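Local coordinates for protein short chain alcohol dehydrogenase-related dehydrogenase (Sinorhizobium meliloti, PDB 3TPC) that probably acts as an oxidoreductase of the short-chain dehydrogenase/reductase family, at residues F10-A15 with A22-L27; A66-A71 with I124-E129; V130-E135 with A182-R187. All coordinates share one frame; numbering follows the deposited sequence.

Contact 1: F10-A15 with A22-L27; sequences FIVTGA and AVTRML
Phe-10 and Leu-27 meet where the first strand of a Rossmann fold lies against the helix that follows it, the opening half of the beta-alpha-beta unit formed by strand 9-12, helix 18-29 and strand 33-38. The strand and helix segments run almost antiparallel, at 160°, with their axes 9.3 Å apart. The tight part is the inward face, where Phe-10 and Val-12 meet Val-23, Thr-24 and Leu-27. Leu-27 crosses the Phe-10 side chain at about a right angle and sets CD2 over the middle of the ring face, 3.9 Å from the centroid and only 3° off the normal, a CH-pi contact. Its other methyl, CD1, reaches back to Phe-10 CB at 3.7 Å and also meets Val-12 CG2 at 3.9 Å. That CG2 branch turns to Val-23 as well, with CG1 of Val-23 3.8 Å away. Were Phe-10 an alanine, Leu-27 CD2 would probably lose the ring face it rests on, and a gap would open between strand and helix, beside Leu-5 and Cys-236. The outer side of the helix is looser: Arg-25 is exposed and takes no part, and the selenomethionine Met-26 turns instead to Ala-229 of helix 225-237. Beyond the strand, Thr-13 and Gly-14 begin the TGxxxGxG motif, which in this family usually binds the dinucleotide. Here Ala-15 makes a smaller contact, its CB 3.8 Å from Thr-24 OG1. That hydroxyl sits beside its own backbone N (chi1 -56°), a rotation that lets it hydrogen-bond to Gly-20 O one turn back in the helix. Its polar need is thus met locally, and it can lie against a hydrocarbon neighbour, Val-12 CG1 being 3.5 Å from Thr-24 OG1.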
loop_
_atom_site.group_PDB
_atom_site.type_symbol
_atom_site.label_atom_id
_atom_site.label_comp_id
_atom_site.label_asym_id
_atom_site.label_seq_id
_atom_site.Cartn_x
_atom_site.Cartn_y
_atom_site.Cartn_z
ATOM N N PHE D 10 -15.736 -22.160 16.852
ATOM C CA PHE D 10 -14.952 -21.779 15.697
ATOM C C PHE D 10 -14.901 -22.846 14.643
ATOM O O PHE D 10 -14.814 -24.047 14.935
ATOM C CB PHE D 10 -13.509 -21.456 16.102
ATOM C CG PHE D 10 -13.357 -20.120 16.715
ATOM C CD1 PHE D 10 -12.665 -19.116 16.047
ATOM C CD2 PHE D 10 -13.935 -19.842 17.949
ATOM C CE1 PHE D 10 -12.547 -17.846 16.605
ATOM C CE2 PHE D 10 -13.829 -18.609 18.519
ATOM C CZ PHE D 10 -13.149 -17.595 17.857
ATOM N N ILE D 11 -14.931 -22.396 13.393
ATOM C CA ILE D 11 -14.612 -23.242 12.272
ATOM C C ILE D 11 -13.239 -22.869 11.788
ATOM O O ILE D 11 -12.905 -21.704 11.675
ATOM C CB ILE D 11 -15.626 -23.080 11.156
ATOM C CG1 ILE D 11 -17.029 -23.304 11.731
ATOM C CG2 ILE D 11 -15.274 -24.042 10.000
ATOM C CD1 ILE D 11 -18.180 -23.097 10.776
ATOM N N VAL D 12 -12.436 -23.878 11.533
ATOM C CA VAL D 12 -11.111 -23.672 11.093
ATOM C C VAL D 12 -10.962 -24.585 9.897
ATOM O O VAL D 12 -11.426 -25.739 9.904
ATOM C CB VAL D 12 -10.032 -24.053 12.140
ATOM C CG1 VAL D 12 -8.676 -23.839 11.559
ATOM C CG2 VAL D 12 -10.125 -23.241 13.442
ATOM N N THR D 13 -10.238 -24.058 8.915
ATOM C CA THR D 13 -10.086 -24.613 7.599
ATOM C C THR D 13 -8.612 -24.993 7.422
ATOM O O THR D 13 -7.721 -24.447 8.100
ATOM C CB THR D 13 -10.638 -23.524 6.651
ATOM O OG1 THR D 13 -11.928 -23.908 6.139
ATOM C CG2 THR D 13 -9.693 -23.087 5.627
ATOM N N GLY D 14 -8.331 -25.992 6.591
ATOM C CA GLY D 14 -6.989 -26.601 6.601
ATOM C C GLY D 14 -6.486 -26.972 7.983
ATOM O O GLY D 14 -5.318 -26.754 8.328
ATOM N N ALA D 15 -7.378 -27.549 8.772
ATOM C CA ALA D 15 -7.148 -27.847 10.190
ATOM C C ALA D 15 -6.154 -29.010 10.511
ATOM O O ALA D 15 -5.695 -29.155 11.668
ATOM C CB ALA D 15 -8.506 -28.107 10.888
ATOM N N ALA D 22 -2.299 -25.369 14.123
ATOM C CA ALA D 22 -1.899 -24.717 15.324
ATOM C C ALA D 22 -3.015 -23.821 15.860
ATOM O O ALA D 22 -3.131 -23.631 17.065
ATOM C CB ALA D 22 -0.616 -23.975 15.119
ATOM N N VAL D 23 -3.866 -23.318 14.969
ATOM C CA VAL D 23 -5.000 -22.472 15.354
ATOM C C VAL D 23 -6.023 -23.291 16.149
ATOM O O VAL D 23 -6.554 -22.835 17.186
ATOM C CB VAL D 23 -5.650 -21.777 14.117
ATOM C CG1 VAL D 23 -7.009 -21.263 14.440
ATOM C CG2 VAL D 23 -4.785 -20.612 13.655
ATOM N N THR D 24 -6.279 -24.499 15.645
ATOM C CA THR D 24 -7.190 -25.425 16.272
ATOM C C THR D 24 -6.635 -25.775 17.680
ATOM O O THR D 24 -7.341 -25.698 18.687
ATOM C CB THR D 24 -7.332 -26.612 15.359
ATOM O OG1 THR D 24 -7.757 -26.123 14.090
ATOM C CG2 THR D 24 -8.353 -27.589 15.856
ATOM N N ARG D 25 -5.351 -26.046 17.754
ATOM C CA ARG D 25 -4.738 -26.260 19.035
ATOM C C ARG D 25 -4.953 -25.105 20.016
ATOM O O ARG D 25 -5.460 -25.358 21.131
ATOM C CB ARG D 25 -3.265 -26.553 18.881
ATOM C CG ARG D 25 -2.906 -27.905 19.360
ATOM C CD ARG D 25 -1.386 -28.072 19.377
ATOM N NE ARG D 25 -0.910 -28.334 18.013
ATOM C CZ ARG D 25 -0.273 -27.451 17.235
ATOM N NH1 ARG D 25 0.009 -26.217 17.681
ATOM N NH2 ARG D 25 0.085 -27.821 16.005
HETATM N N MSE D 26 -4.594 -23.868 19.622
HETATM C CA MSE D 26 -4.773 -22.714 20.529
HETATM C C MSE D 26 -6.208 -22.462 20.913
HETATM O O MSE D 26 -6.462 -22.112 22.045
HETATM C CB MSE D 26 -3.986 -21.437 20.138
HETATM C CG MSE D 26 -4.706 -20.433 19.353
HETATM SE SE MSE D 26 -6.106 -19.451 20.234
HETATM C CE MSE D 26 -6.994 -19.014 18.583
ATOM N N LEU D 27 -7.149 -22.726 20.030
ATOM C CA LEU D 27 -8.543 -22.594 20.411
ATOM C C LEU D 27 -8.964 -23.670 21.420
ATOM O O LEU D 27 -9.626 -23.357 22.393
ATOM C CB LEU D 27 -9.479 -22.538 19.182
ATOM C CG LEU D 27 -9.313 -21.287 18.282
ATOM C CD1 LEU D 27 -9.904 -21.461 16.915
ATOM C CD2 LEU D 27 -9.879 -20.019 18.908
#

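Contact 2: A66-A71 with I124-E129; sequences ADATAA and IRLAAE
Thr-69 and Leu-126 are where two helical backbones come nearest, their CA atoms 7.0 Å apart. Both segments are helical throughout, lying within helix 65-79 and helix 106-132, and the small Ala-68 lets Leu-126 come close. One side chain spans the gap. With CG turned beside its backbone N (chi1 -61°), Leu-126 pushes its CD1 methyl against the other helix, 3.8 Å from Ala-68 CB and 3.6 Å from Thr-69 OG1. Thr-69 crosses it at a slant; its hydroxyl is satisfied by Glu-65 O within its own helix, and against the leucine methyl it makes only a van der Waals contact. The extended chain of Arg-125 runs beside Leu-126, so that one guanidinium face lies over Leu-126 CG, 4.0 Å from the plane and toward the rim. Its NH2 makes a salt bridge to Glu-65, a second tie to helix 65-79, while NH1 reaches His-104 O of the second subunit, whose Pro-103 also packs on Leu-126. Two neighbouring crossover helices joined side by side on one layer of a Rossmann fold, the longer of them also facing another subunit, are the arrangement expected of a tetrameric short-chain dehydrogenase.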
loop_
_atom_site.group_PDB
_atom_site.type_symbol
_atom_site.label_atom_id
_atom_site.label_comp_id
_atom_site.label_asym_id
_atom_site.label_seq_id
_atom_site.Cartn_x
_atom_site.Cartn_y
_atom_site.Cartn_z
ATOM N N ALA D 66 -21.635 -27.784 -1.641
ATOM C CA ALA D 66 -22.386 -28.734 -0.784
ATOM C C ALA D 66 -21.625 -29.193 0.440
ATOM O O ALA D 66 -22.217 -29.436 1.477
ATOM C CB ALA D 66 -22.933 -29.937 -1.577
ATOM N N ASP D 67 -20.315 -29.325 0.313
ATOM C CA ASP D 67 -19.488 -29.637 1.469
ATOM C C ASP D 67 -19.490 -28.520 2.500
ATOM O O ASP D 67 -19.451 -28.769 3.704
ATOM C CB ASP D 67 -18.053 -29.879 1.043
ATOM C CG ASP D 67 -17.863 -31.215 0.400
ATOM O OD1 ASP D 67 -18.789 -31.707 -0.282
ATOM O OD2 ASP D 67 -16.784 -31.780 0.593
ATOM N N ALA D 68 -19.530 -27.295 2.003
ATOM C CA ALA D 68 -19.468 -26.130 2.808
ATOM C C ALA D 68 -20.839 -25.902 3.457
ATOM O O ALA D 68 -20.919 -25.505 4.623
ATOM C CB ALA D 68 -19.069 -24.940 1.924
ATOM N N THR D 69 -21.912 -26.135 2.705
ATOM C CA THR D 69 -23.235 -26.058 3.313
ATOM C C THR D 69 -23.430 -27.153 4.376
ATOM O O THR D 69 -23.954 -26.868 5.455
ATOM C CB THR D 69 -24.364 -26.118 2.303
ATOM O OG1 THR D 69 -24.174 -25.109 1.307
ATOM C CG2 THR D 69 -25.699 -25.859 3.015
ATOM N N ALA D 70 -22.988 -28.376 4.082
ATOM C CA ALA D 70 -23.034 -29.501 5.062
ATOM C C ALA D 70 -22.238 -29.265 6.364
ATOM O O ALA D 70 -22.610 -29.754 7.423
ATOM C CB ALA D 70 -22.585 -30.827 4.404
ATOM N N ALA D 71 -21.150 -28.509 6.279
ATOM C CA ALA D 71 -20.350 -28.195 7.444
ATOM C C ALA D 71 -21.006 -27.137 8.336
ATOM O O ALA D 71 -20.910 -27.207 9.563
ATOM C CB ALA D 71 -18.962 -27.731 6.999
ATOM N N ILE D 124 -16.657 -17.875 3.791
ATOM C CA ILE D 124 -17.075 -16.608 4.288
ATOM C C ILE D 124 -18.530 -16.296 4.052
ATOM O O ILE D 124 -19.221 -15.855 4.908
ATOM C CB ILE D 124 -16.224 -15.503 3.683
ATOM C CG1 ILE D 124 -14.842 -15.511 4.276
ATOM C CG2 ILE D 124 -16.812 -14.211 3.901
ATOM C CD1 ILE D 124 -14.107 -14.319 3.997
ATOM N N ARG D 125 -18.996 -16.549 2.868
ATOM C CA ARG D 125 -20.373 -16.309 2.644
ATOM C C ARG D 125 -21.304 -17.191 3.474
ATOM O O ARG D 125 -22.306 -16.753 3.956
ATOM C CB ARG D 125 -20.709 -16.334 1.174
ATOM C CG ARG D 125 -21.038 -17.632 0.666
ATOM C CD ARG D 125 -20.671 -17.789 -0.739
ATOM N NE ARG D 125 -20.778 -19.186 -1.009
ATOM C CZ ARG D 125 -21.863 -19.795 -1.433
ATOM N NH1 ARG D 125 -22.935 -19.129 -1.709
ATOM N NH2 ARG D 125 -21.850 -21.073 -1.573
ATOM N N LEU D 126 -20.977 -18.451 3.590
ATOM C CA LEU D 126 -21.750 -19.333 4.425
ATOM C C LEU D 126 -21.662 -19.200 5.930
ATOM O O LEU D 126 -22.642 -19.197 6.588
ATOM C CB LEU D 126 -21.636 -20.766 3.963
ATOM C CG LEU D 126 -22.137 -21.024 2.552
ATOM C CD1 LEU D 126 -21.893 -22.415 2.200
ATOM C CD2 LEU D 126 -23.536 -20.710 2.372
ATOM N N ALA D 127 -20.473 -19.036 6.456
ATOM C CA ALA D 127 -20.309 -18.732 7.875
ATOM C C ALA D 127 -20.983 -17.434 8.272
ATOM O O ALA D 127 -21.550 -17.312 9.346
ATOM C CB ALA D 127 -18.855 -18.659 8.216
ATOM N N ALA D 128 -20.857 -16.428 7.432
ATOM C CA ALA D 128 -21.291 -15.148 7.825
ATOM C C ALA D 128 -22.804 -15.167 7.953
ATOM O O ALA D 128 -23.342 -14.513 8.859
ATOM C CB ALA D 128 -20.854 -14.125 6.822
ATOM N N GLU D 129 -23.473 -15.878 7.041
ATOM C CA GLU D 129 -24.914 -16.074 7.097
ATOM C C GLU D 129 -25.337 -16.567 8.496
ATOM O O GLU D 129 -26.156 -15.933 9.137
ATOM C CB GLU D 129 -25.373 -17.068 6.030
ATOM C CG GLU D 129 -26.820 -17.574 6.257
ATOM C CD GLU D 129 -27.437 -18.193 5.010
ATOM O OE1 GLU D 129 -26.817 -19.111 4.424
ATOM O OE2 GLU D 129 -28.517 -17.730 4.573
#

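Contact 3: V130-E135 with A182-R187; sequences VMSQGE and ARFGIR
Over one face of the Phe-184 ring lies Ser-132 OG, displaced toward one side, 3.8 Å from Phe-184 CD1 and slightly farther from CE1. The serine reaches there with its hydroxyl anti to the backbone N (chi1 -162°). At another flat group, the Arg-183 guanidinium, Phe-184 CE1 sits at the edge and in the plane. Leu-98 of the second subunit packs on both Ser-132 and Phe-184, so this outer part of the contact belongs to a subunit interface as well. Deeper in, the chemistry becomes mainly apolar. After the turn at Gly-185, whose positive phi of 71° favours glycine, the chain enters strand 186-193, and Ile-186 points at the helix. Its CD1 touches Met-131 CB at 3.8 Å and also lies 4.0 Å from Ser-132 N, while its other branch, CG2, meets the selenium, SE, of the selenomethionine Met-131 at 3.9 Å. The two side chains cross obliquely, and both also touch Ile-145 of strand 143-148. The last part of helix 106-132 is thereby packed against the beginning of a sheet strand, in the layered manner of the Rossmann fold. With dispersion and shape doing most of the work, and a hydroxyl on a ring and a backbone N beside a methyl for polar character, the fit is likely to depend on close complementarity more than on any directed bond.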
loop_
_atom_site.group_PDB
_atom_site.type_symbol
_atom_site.label_atom_id
_atom_site.label_comp_id
_atom_site.label_asym_id
_atom_site.label_seq_id
_atom_site.Cartn_x
_atom_site.Cartn_y
_atom_site.Cartn_z
ATOM N N VAL D 130 -24.738 -17.677 8.963
ATOM C CA VAL D 130 -24.957 -18.173 10.309
ATOM C C VAL D 130 -24.611 -17.166 11.425
ATOM O O VAL D 130 -25.438 -16.953 12.336
ATOM C CB VAL D 130 -24.213 -19.446 10.527
ATOM C CG1 VAL D 130 -24.197 -19.793 11.990
ATOM C CG2 VAL D 130 -24.858 -20.547 9.754
HETATM N N MSE D 131 -23.415 -16.544 11.378
HETATM C CA MSE D 131 -22.987 -15.659 12.452
HETATM C C MSE D 131 -24.042 -14.595 12.633
HETATM O O MSE D 131 -24.375 -14.231 13.752
HETATM C CB MSE D 131 -21.619 -15.018 12.140
HETATM C CG MSE D 131 -20.458 -16.043 11.990
HETATM SE SE MSE D 131 -18.947 -15.145 11.198
HETATM C CE MSE D 131 -17.649 -16.247 11.959
ATOM N N SER D 132 -24.523 -14.114 11.494
ATOM C CA SER D 132 -25.640 -13.213 11.250
ATOM C C SER D 132 -26.855 -13.418 12.191
ATOM O O SER D 132 -27.476 -12.452 12.675
ATOM C CB SER D 132 -26.071 -13.545 9.802
ATOM O OG SER D 132 -26.852 -12.589 9.139
ATOM N N GLN D 133 -27.173 -14.700 12.411
ATOM C CA GLN D 133 -28.413 -15.137 13.030
ATOM C C GLN D 133 -28.247 -15.276 14.543
ATOM O O GLN D 133 -29.194 -15.633 15.230
ATOM C CB GLN D 133 -28.842 -16.480 12.441
ATOM C CG GLN D 133 -29.455 -16.427 11.044
ATOM C CD GLN D 133 -29.353 -17.792 10.305
ATOM O OE1 GLN D 133 -29.519 -17.871 9.091
ATOM N NE2 GLN D 133 -29.067 -18.861 11.053
ATOM N N GLY D 134 -27.041 -15.029 15.053
ATOM C CA GLY D 134 -26.765 -15.127 16.508
ATOM C C GLY D 134 -26.953 -13.808 17.245
ATOM O O GLY D 134 -27.217 -12.791 16.617
ATOM N N GLU D 135 -26.846 -13.841 18.574
ATOM C CA GLU D 135 -26.927 -12.648 19.432
ATOM C C GLU D 135 -25.587 -11.939 19.432
ATOM O O GLU D 135 -24.529 -12.580 19.466
ATOM C CB GLU D 135 -27.127 -13.066 20.877
ATOM C CG GLU D 135 -28.457 -12.909 21.539
ATOM C CD GLU D 135 -28.397 -13.491 22.995
ATOM O OE1 GLU D 135 -28.600 -12.708 23.959
ATOM O OE2 GLU D 135 -28.119 -14.726 23.173
ATOM N N ALA D 182 -20.015 -5.345 8.697
ATOM C CA ALA D 182 -20.098 -4.451 9.881
ATOM C C ALA D 182 -21.535 -4.318 10.400
ATOM O O ALA D 182 -21.780 -4.268 11.575
ATOM C CB ALA D 182 -19.557 -3.052 9.546
ATOM N N ARG D 183 -22.463 -4.249 9.468
ATOM C CA ARG D 183 -23.860 -4.165 9.717
ATOM C C ARG D 183 -24.341 -5.169 10.741
ATOM O O ARG D 183 -25.289 -4.903 11.456
ATOM C CB ARG D 183 -24.577 -4.446 8.406
ATOM C CG ARG D 183 -25.688 -3.475 8.136
ATOM C CD ARG D 183 -26.992 -4.000 8.695
ATOM N NE ARG D 183 -27.619 -4.948 7.775
ATOM C CZ ARG D 183 -28.386 -4.606 6.745
ATOM N NH1 ARG D 183 -28.603 -3.317 6.474
ATOM N NH2 ARG D 183 -28.917 -5.556 5.974
ATOM N N PHE D 184 -23.708 -6.340 10.763
ATOM C CA PHE D 184 -24.127 -7.426 11.612
ATOM C C PHE D 184 -23.182 -7.635 12.764
ATOM O O PHE D 184 -23.351 -8.593 13.578
ATOM C CB PHE D 184 -24.209 -8.705 10.797
ATOM C CG PHE D 184 -25.102 -8.601 9.609
ATOM C CD1 PHE D 184 -26.490 -8.817 9.739
ATOM C CD2 PHE D 184 -24.575 -8.287 8.348
ATOM C CE1 PHE D 184 -27.354 -8.703 8.625
ATOM C CE2 PHE D 184 -25.415 -8.181 7.226
ATOM C CZ PHE D 184 -26.810 -8.370 7.365
ATOM N N GLY D 185 -22.160 -6.792 12.832
ATOM C CA GLY D 185 -21.127 -7.008 13.844
ATOM C C GLY D 185 -20.206 -8.212 13.632
ATOM O O GLY D 185 -19.824 -8.876 14.589
ATOM N N ILE D 186 -19.819 -8.467 12.375
ATOM C CA ILE D 186 -18.815 -9.471 12.044
ATOM C C ILE D 186 -17.553 -8.738 11.572
ATOM O O ILE D 186 -17.593 -7.940 10.597
ATOM C CB ILE D 186 -19.368 -10.418 10.941
ATOM C CG1 ILE D 186 -20.642 -11.136 11.456
ATOM C CG2 ILE D 186 -18.323 -11.404 10.443
ATOM C CD1 ILE D 186 -21.565 -11.703 10.314
ATOM N N ARG D 187 -16.444 -8.966 12.272
ATOM C CA ARG D 187 -15.185 -8.371 11.860
ATOM C C ARG D 187 -14.506 -9.286 10.820
ATOM O O ARG D 187 -14.721 -10.510 10.806
ATOM C CB ARG D 187 -14.258 -8.097 13.062
ATOM C CG ARG D 187 -14.747 -6.954 13.960
ATOM C CD ARG D 187 -13.770 -6.579 15.057
ATOM N NE ARG D 187 -13.603 -7.603 16.105
ATOM C CZ ARG D 187 -12.503 -8.332 16.328
ATOM N NH1 ARG D 187 -11.425 -8.181 15.567
ATOM N NH2 ARG D 187 -12.489 -9.258 17.301
#

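Contact 1 is the most central and wholly buried, joining strand 9-12 to the helix layer on one side of the sheet; contacts 2 and 3 share helix 106-132 on the other, contact 2 buried, contact 3 only partly so. Contact 2 is helix on helix, whereas contacts 1 and 3 each set a helix against a strand. Their chemistry differs: CH-pi and aliphatic packing in contact 1, a single leucine with an arginine salt bridge beside it in contact 2, isoleucine on selenomethionine with a hydroxyl over a ring in contact 3. Contacts 2 and 3 touch, Ala-128 O lying 3.6 Å from Ile-186 CD1; both meet the second subunit, and 182-187 the third as well.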